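Acyl-CoA thioesterase II (Mycobacterium avium subsp. paratuberculosis, PDB 4R9Z) probably hydrolyses fatty acyl-CoA thioesters to free fatty acid and coenzyme A, as a double hot-dog thioesterase. Local coordinates at residues S217-V231 and N258-Y272. Numbering follows the deposited sequence.
Sequences SAQRDHSVWFHGRAV and NRTGELVCTVKQEMY
The His-227 ring carries Leu-263 over one face, Leu-263 CD2 making a CH-pi contact 3.9 Å from the ring centroid, while ND1 donates to Leu-263 O, a partner tilted 24° from the ring plane. Trp-225 meets the opposing strand with its edge, CE3 lying 3.2 Å from Thr-266 O, and Phe-226 takes Val-224 CG1 of its own strand on one face. With CG anti to the backbone N (chi1 -174°), the His-222 ring reaches Gln-269, whose NE2 gives a weak 3.3 Å bond to ND1; amide and ring planes stand 62° apart. Gln-269 NE2 also donates to Ala-200 O, and His-222 NE2 is hydrogen-bonded to Ser-199 OG, so helix 188-201 holds both groups. On the other face, with Trp-225, Asp-221 OD1 lies 2.7 Å from Glu-270 OE1, the carboxylates nearly perpendicular. Asp-221 OD2 accepts from Trp-225 NE1 and His-63 NE2 of the second subunit. Here a classic beta bulge shifts the antiparallel register, Arg-220 N and Asp-221 N both donating to Glu-270 O. Past the end of strand 218-226, Asn-258 ND2 donates to Arg-229 O, which lies in the amide plane, while OD1 accepts from Val-231 N. Strand 218-226 runs between 263-272, flanked in turn by 249-258, and 58-66 of the N-terminal hot-dog, joining the two halves; helix 188-201 packs against the face bearing His-222 and Cys-265, the second subunit against that bearing Asp-221 and Thr-266.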
loop_
_atom_site.group_PDB
_atom_site.type_symbol
_atom_site.label_atom_id
_atom_site.label_comp_id
_atom_site.label_asym_id
_atom_site.label_seq_id
_atom_site.Cartn_x
_atom_site.Cartn_y
_atom_site.Cartn_z
ATOM N N SER B 217 10.353 10.513 -14.794
ATOM C CA SER B 217 9.947 9.870 -13.554
ATOM C C SER B 217 9.977 8.353 -13.681
ATOM O O SER B 217 9.949 7.810 -14.783
ATOM C CB SER B 217 8.546 10.330 -13.144
ATOM O OG SER B 217 7.547 9.740 -13.957
ATOM N N ALA B 218 10.026 7.677 -12.540
ATOM C CA ALA B 218 9.884 6.229 -12.500
ATOM C C ALA B 218 8.957 5.857 -11.355
ATOM O O ALA B 218 9.071 6.397 -10.257
ATOM C CB ALA B 218 11.236 5.552 -12.339
ATOM N N GLN B 219 8.022 4.953 -11.618
ATOM C CA GLN B 219 7.121 4.500 -10.573
ATOM C C GLN B 219 7.893 3.568 -9.654
ATOM O O GLN B 219 8.654 2.726 -10.123
ATOM C CB GLN B 219 5.900 3.808 -11.175
ATOM C CG GLN B 219 5.296 4.584 -12.337
ATOM C CD GLN B 219 3.887 4.149 -12.674
ATOM O OE1 GLN B 219 3.560 2.965 -12.622
ATOM N NE2 GLN B 219 3.037 5.114 -13.017
ATOM N N ARG B 220 7.691 3.714 -8.348
ATOM C CA ARG B 220 8.428 2.915 -7.380
ATOM C C ARG B 220 7.533 1.849 -6.764
ATOM O O ARG B 220 7.932 0.692 -6.635
ATOM C CB ARG B 220 9.024 3.809 -6.295
ATOM C CG ARG B 220 9.815 3.060 -5.244
ATOM C CD ARG B 220 10.895 2.197 -5.862
ATOM N NE ARG B 220 11.773 1.617 -4.849
ATOM C CZ ARG B 220 12.861 0.901 -5.125
ATOM N NH1 ARG B 220 13.197 0.668 -6.384
ATOM N NH2 ARG B 220 13.608 0.411 -4.145
ATOM N N ASP B 221 6.320 2.231 -6.390
ATOM C CA ASP B 221 5.353 1.239 -5.944
ATOM C C ASP B 221 3.909 1.631 -6.243
ATOM O O ASP B 221 3.594 2.800 -6.456
ATOM C CB ASP B 221 5.539 0.930 -4.445
ATOM C CG ASP B 221 5.480 2.162 -3.557
ATOM O OD1 ASP B 221 6.492 2.894 -3.480
ATOM O OD2 ASP B 221 4.441 2.370 -2.895
ATOM N N HIS B 222 3.047 0.619 -6.279
ATOM C CA HIS B 222 1.633 0.787 -6.578
ATOM C C HIS B 222 0.809 -0.084 -5.641
ATOM O O HIS B 222 1.116 -1.258 -5.449
ATOM C CB HIS B 222 1.347 0.414 -8.033
ATOM C CG HIS B 222 -0.059 0.686 -8.467
ATOM N ND1 HIS B 222 -0.530 1.960 -8.705
ATOM C CD2 HIS B 222 -1.098 -0.150 -8.700
ATOM C CE1 HIS B 222 -1.795 1.896 -9.075
ATOM N NE2 HIS B 222 -2.165 0.627 -9.082
ATOM N N SER B 223 -0.254 0.482 -5.091
ATOM C CA SER B 223 -1.095 -0.223 -4.135
ATOM C C SER B 223 -2.558 -0.047 -4.500
ATOM O O SER B 223 -2.992 1.071 -4.784
ATOM C CB SER B 223 -0.861 0.296 -2.713
ATOM O OG SER B 223 0.329 -0.210 -2.143
ATOM N N VAL B 224 -3.306 -1.149 -4.525
ATOM C CA VAL B 224 -4.734 -1.097 -4.836
ATOM C C VAL B 224 -5.556 -1.878 -3.821
ATOM O O VAL B 224 -5.255 -3.030 -3.529
ATOM C CB VAL B 224 -5.040 -1.653 -6.230
ATOM C CG1 VAL B 224 -6.515 -1.487 -6.547
ATOM C CG2 VAL B 224 -4.200 -0.961 -7.273
ATOM N N TRP B 225 -6.614 -1.263 -3.309
ATOM C CA TRP B 225 -7.571 -1.969 -2.471
ATOM C C TRP B 225 -8.916 -2.027 -3.185
ATOM O O TRP B 225 -9.509 -0.996 -3.502
ATOM C CB TRP B 225 -7.707 -1.284 -1.107
ATOM C CG TRP B 225 -6.423 -1.218 -0.345
ATOM C CD1 TRP B 225 -5.989 -2.093 0.609
ATOM C CD2 TRP B 225 -5.392 -0.232 -0.483
ATOM N NE1 TRP B 225 -4.755 -1.708 1.079
ATOM C CE2 TRP B 225 -4.369 -0.569 0.424
ATOM C CE3 TRP B 225 -5.238 0.906 -1.281
ATOM C CZ2 TRP B 225 -3.212 0.187 0.554
ATOM C CZ3 TRP B 225 -4.088 1.654 -1.148
ATOM C CH2 TRP B 225 -3.088 1.290 -0.237
ATOM N N PHE B 226 -9.404 -3.220 -3.444
ATOM C CA PHE B 226 -10.621 -3.401 -4.183
ATOM C C PHE B 226 -11.827 -3.346 -3.308
ATOM O O PHE B 226 -11.810 -3.810 -2.214
ATOM C CB PHE B 226 -10.588 -4.698 -4.941
ATOM C CG PHE B 226 -9.533 -4.758 -5.982
ATOM C CD1 PHE B 226 -9.721 -4.212 -7.218
ATOM C CD2 PHE B 226 -8.346 -5.371 -5.723
ATOM C CE1 PHE B 226 -8.753 -4.283 -8.158
ATOM C CE2 PHE B 226 -7.369 -5.438 -6.664
ATOM C CZ PHE B 226 -7.581 -4.897 -7.888
ATOM N N HIS B 227 -12.885 -2.759 -3.819
ATOM C CA HIS B 227 -14.080 -2.565 -3.050
ATOM C C HIS B 227 -15.238 -3.314 -3.656
ATOM O O HIS B 227 -15.771 -4.225 -3.076
ATOM C CB HIS B 227 -14.380 -1.089 -2.984
ATOM C CG HIS B 227 -15.503 -0.736 -2.085
ATOM N ND1 HIS B 227 -16.784 -0.573 -2.533
ATOM C CD2 HIS B 227 -15.536 -0.477 -0.768
ATOM C CE1 HIS B 227 -17.564 -0.252 -1.527
ATOM N NE2 HIS B 227 -16.830 -0.188 -0.444
ATOM N N GLY B 228 -15.612 -2.921 -4.846
ATOM C CA GLY B 228 -16.754 -3.465 -5.497
ATOM C C GLY B 228 -16.281 -3.893 -6.835
ATOM O O GLY B 228 -15.197 -3.585 -7.208
ATOM N N ARG B 229 -17.091 -4.647 -7.536
ATOM C CA ARG B 229 -16.696 -5.172 -8.834
ATOM C C ARG B 229 -16.914 -4.154 -9.949
ATOM O O ARG B 229 -17.977 -3.546 -10.057
ATOM C CB ARG B 229 -17.450 -6.465 -9.118
ATOM C CG ARG B 229 -16.573 -7.536 -9.725
ATOM C CD ARG B 229 -17.320 -8.843 -9.852
ATOM N NE ARG B 229 -17.434 -9.498 -8.553
ATOM C CZ ARG B 229 -17.912 -10.724 -8.374
ATOM N NH1 ARG B 229 -18.318 -11.438 -9.416
ATOM N NH2 ARG B 229 -17.976 -11.238 -7.151
ATOM N N ALA B 230 -15.893 -3.976 -10.779
ATOM C CA ALA B 230 -15.914 -2.957 -11.819
ATOM C C ALA B 230 -16.830 -3.316 -12.980
ATOM O O ALA B 230 -16.875 -4.465 -13.421
ATOM C CB ALA B 230 -14.509 -2.705 -12.332
ATOM N N VAL B 231 -17.540 -2.311 -13.485
ATOM C CA VAL B 231 -18.382 -2.482 -14.661
ATOM C C VAL B 231 -17.715 -1.805 -15.848
ATOM O O VAL B 231 -17.809 -0.589 -16.009
ATOM C CB VAL B 231 -19.779 -1.884 -14.456
ATOM C CG1 VAL B 231 -20.585 -2.006 -15.728
ATOM C CG2 VAL B 231 -20.494 -2.582 -13.307
ATOM N N ASN B 258 -17.720 3.128 -10.408
ATOM C CA ASN B 258 -18.616 2.817 -11.519
ATOM C C ASN B 258 -19.485 4.031 -11.807
ATOM O O ASN B 258 -19.708 4.852 -10.916
ATOM C CB ASN B 258 -19.496 1.602 -11.210
ATOM C CG ASN B 258 -18.735 0.294 -11.257
ATOM O OD1 ASN B 258 -17.822 0.118 -12.063
ATOM N ND2 ASN B 258 -19.112 -0.637 -10.390
ATOM N N ARG B 259 -19.976 4.150 -13.039
ATOM C CA ARG B 259 -20.858 5.258 -13.402
ATOM C C ARG B 259 -22.057 5.337 -12.465
ATOM O O ARG B 259 -22.609 6.409 -12.241
ATOM C CB ARG B 259 -21.328 5.131 -14.852
ATOM C CG ARG B 259 -22.136 6.327 -15.346
ATOM C CD ARG B 259 -22.243 6.352 -16.865
ATOM N NE ARG B 259 -22.747 7.631 -17.364
ATOM C CZ ARG B 259 -22.698 8.007 -18.638
ATOM N NH1 ARG B 259 -22.159 7.204 -19.548
ATOM N NH2 ARG B 259 -23.183 9.185 -19.008
ATOM N N THR B 260 -22.442 4.197 -11.902
ATOM C CA THR B 260 -23.522 4.151 -10.925
ATOM C C THR B 260 -23.125 4.848 -9.624
ATOM O O THR B 260 -23.982 5.222 -8.820
ATOM C CB THR B 260 -23.930 2.704 -10.606
ATOM O OG1 THR B 260 -22.829 2.011 -10.002
ATOM C CG2 THR B 260 -24.356 1.984 -11.878
ATOM N N GLY B 261 -21.821 5.023 -9.423
ATOM C CA GLY B 261 -21.320 5.674 -8.228
ATOM C C GLY B 261 -20.838 4.731 -7.141
ATOM O O GLY B 261 -20.492 5.170 -6.042
ATOM N N GLU B 262 -20.836 3.432 -7.430
ATOM C CA GLU B 262 -20.257 2.467 -6.502
ATOM C C GLU B 262 -18.731 2.531 -6.576
ATOM O O GLU B 262 -18.152 2.613 -7.665
ATOM C CB GLU B 262 -20.741 1.043 -6.792
ATOM C CG GLU B 262 -20.489 0.071 -5.637
ATOM C CD GLU B 262 -20.720 -1.383 -6.013
ATOM O OE1 GLU B 262 -20.814 -1.677 -7.225
ATOM O OE2 GLU B 262 -20.811 -2.227 -5.094
ATOM N N LEU B 263 -18.090 2.517 -5.411
ATOM C CA LEU B 263 -16.634 2.531 -5.336
ATOM C C LEU B 263 -16.055 1.218 -5.865
ATOM O O LEU B 263 -16.512 0.134 -5.503
ATOM C CB LEU B 263 -16.177 2.779 -3.895
ATOM C CG LEU B 263 -14.668 2.781 -3.634
ATOM C CD1 LEU B 263 -14.005 3.981 -4.293
ATOM C CD2 LEU B 263 -14.408 2.779 -2.142
ATOM N N VAL B 264 -15.053 1.321 -6.730
ATOM C CA VAL B 264 -14.429 0.140 -7.305
ATOM C C VAL B 264 -13.111 -0.188 -6.603
ATOM O O VAL B 264 -12.889 -1.318 -6.166
ATOM C CB VAL B 264 -14.177 0.328 -8.814
ATOM C CG1 VAL B 264 -13.254 -0.764 -9.347
ATOM C CG2 VAL B 264 -15.499 0.331 -9.564
ATOM N N CYS B 265 -12.245 0.811 -6.476
ATOM C CA CYS B 265 -10.974 0.608 -5.801
ATOM C C CYS B 265 -10.415 1.895 -5.215
ATOM O O CYS B 265 -10.729 2.985 -5.685
ATOM C CB CYS B 265 -9.957 -0.007 -6.761
ATOM S SG CYS B 265 -9.444 1.086 -8.087
ATOM N N THR B 266 -9.594 1.746 -4.178
ATOM C CA THR B 266 -8.814 2.847 -3.624
ATOM C C THR B 266 -7.363 2.589 -3.998
ATOM O O THR B 266 -6.922 1.444 -3.994
ATOM C CB THR B 266 -8.959 2.954 -2.093
ATOM O OG1 THR B 266 -10.346 2.999 -1.738
ATOM C CG2 THR B 266 -8.270 4.204 -1.574
ATOM N N VAL B 267 -6.619 3.641 -4.328
ATOM C CA VAL B 267 -5.295 3.480 -4.931
ATOM C C VAL B 267 -4.264 4.444 -4.348
ATOM O O VAL B 267 -4.580 5.597 -4.053
ATOM C CB VAL B 267 -5.349 3.697 -6.465
ATOM C CG1 VAL B 267 -4.005 3.407 -7.096
ATOM C CG2 VAL B 267 -6.408 2.820 -7.100
ATOM N N LYS B 268 -3.035 3.965 -4.173
ATOM C CA LYS B 268 -1.920 4.826 -3.792
ATOM C C LYS B 268 -0.675 4.471 -4.597
ATOM O O LYS B 268 -0.400 3.299 -4.834
ATOM C CB LYS B 268 -1.624 4.712 -2.298
ATOM C CG LYS B 268 -0.784 5.858 -1.756
ATOM C CD LYS B 268 -1.626 7.101 -1.530
ATOM C CE LYS B 268 -2.470 6.976 -0.275
ATOM N NZ LYS B 268 -3.347 8.167 -0.084
ATOM N N GLN B 269 0.081 5.484 -5.009
ATOM C CA GLN B 269 1.268 5.251 -5.820
ATOM C C GLN B 269 2.414 6.181 -5.434
ATOM O O GLN B 269 2.226 7.384 -5.258
ATOM C CB GLN B 269 0.944 5.425 -7.306
ATOM C CG GLN B 269 2.122 5.157 -8.231
ATOM C CD GLN B 269 1.774 5.352 -9.692
ATOM O OE1 GLN B 269 2.436 6.106 -10.402
ATOM N NE2 GLN B 269 0.727 4.675 -10.148
ATOM N N GLU B 270 3.610 5.614 -5.326
ATOM C CA GLU B 270 4.798 6.397 -5.031
ATOM C C GLU B 270 5.717 6.347 -6.241
ATOM O O GLU B 270 5.945 5.278 -6.810
ATOM C CB GLU B 270 5.497 5.867 -3.777
ATOM C CG GLU B 270 6.691 6.687 -3.306
ATOM C CD GLU B 270 7.322 6.119 -2.043
ATOM O OE1 GLU B 270 7.490 4.880 -1.966
ATOM O OE2 GLU B 270 7.642 6.908 -1.126
ATOM N N MET B 271 6.221 7.505 -6.653
ATOM C CA MET B 271 7.087 7.557 -7.822
ATOM C C MET B 271 8.331 8.414 -7.591
ATOM O O MET B 271 8.312 9.364 -6.805
ATOM C CB MET B 271 6.310 8.070 -9.035
ATOM C CG MET B 271 5.858 9.513 -8.945
ATOM S SD MET B 271 4.418 9.828 -9.989
ATOM C CE MET B 271 3.112 9.104 -9.001
ATOM N N TYR B 272 9.406 8.053 -8.285
ATOM C CA TYR B 272 10.709 8.699 -8.157
ATOM C C TYR B 272 10.974 9.727 -9.260
ATOM O O TYR B 272 10.797 9.439 -10.445
ATOM C CB TYR B 272 11.806 7.634 -8.164
ATOM C CG TYR B 272 13.228 8.157 -8.135
ATOM C CD1 TYR B 272 13.693 8.914 -7.067
ATOM C CD2 TYR B 272 14.118 7.856 -9.164
ATOM C CE1 TYR B 272 15.002 9.375 -7.037
ATOM C CE2 TYR B 272 15.426 8.312 -9.143
ATOM C CZ TYR B 272 15.863 9.071 -8.079
ATOM O OH TYR B 272 17.162 9.526 -8.051
#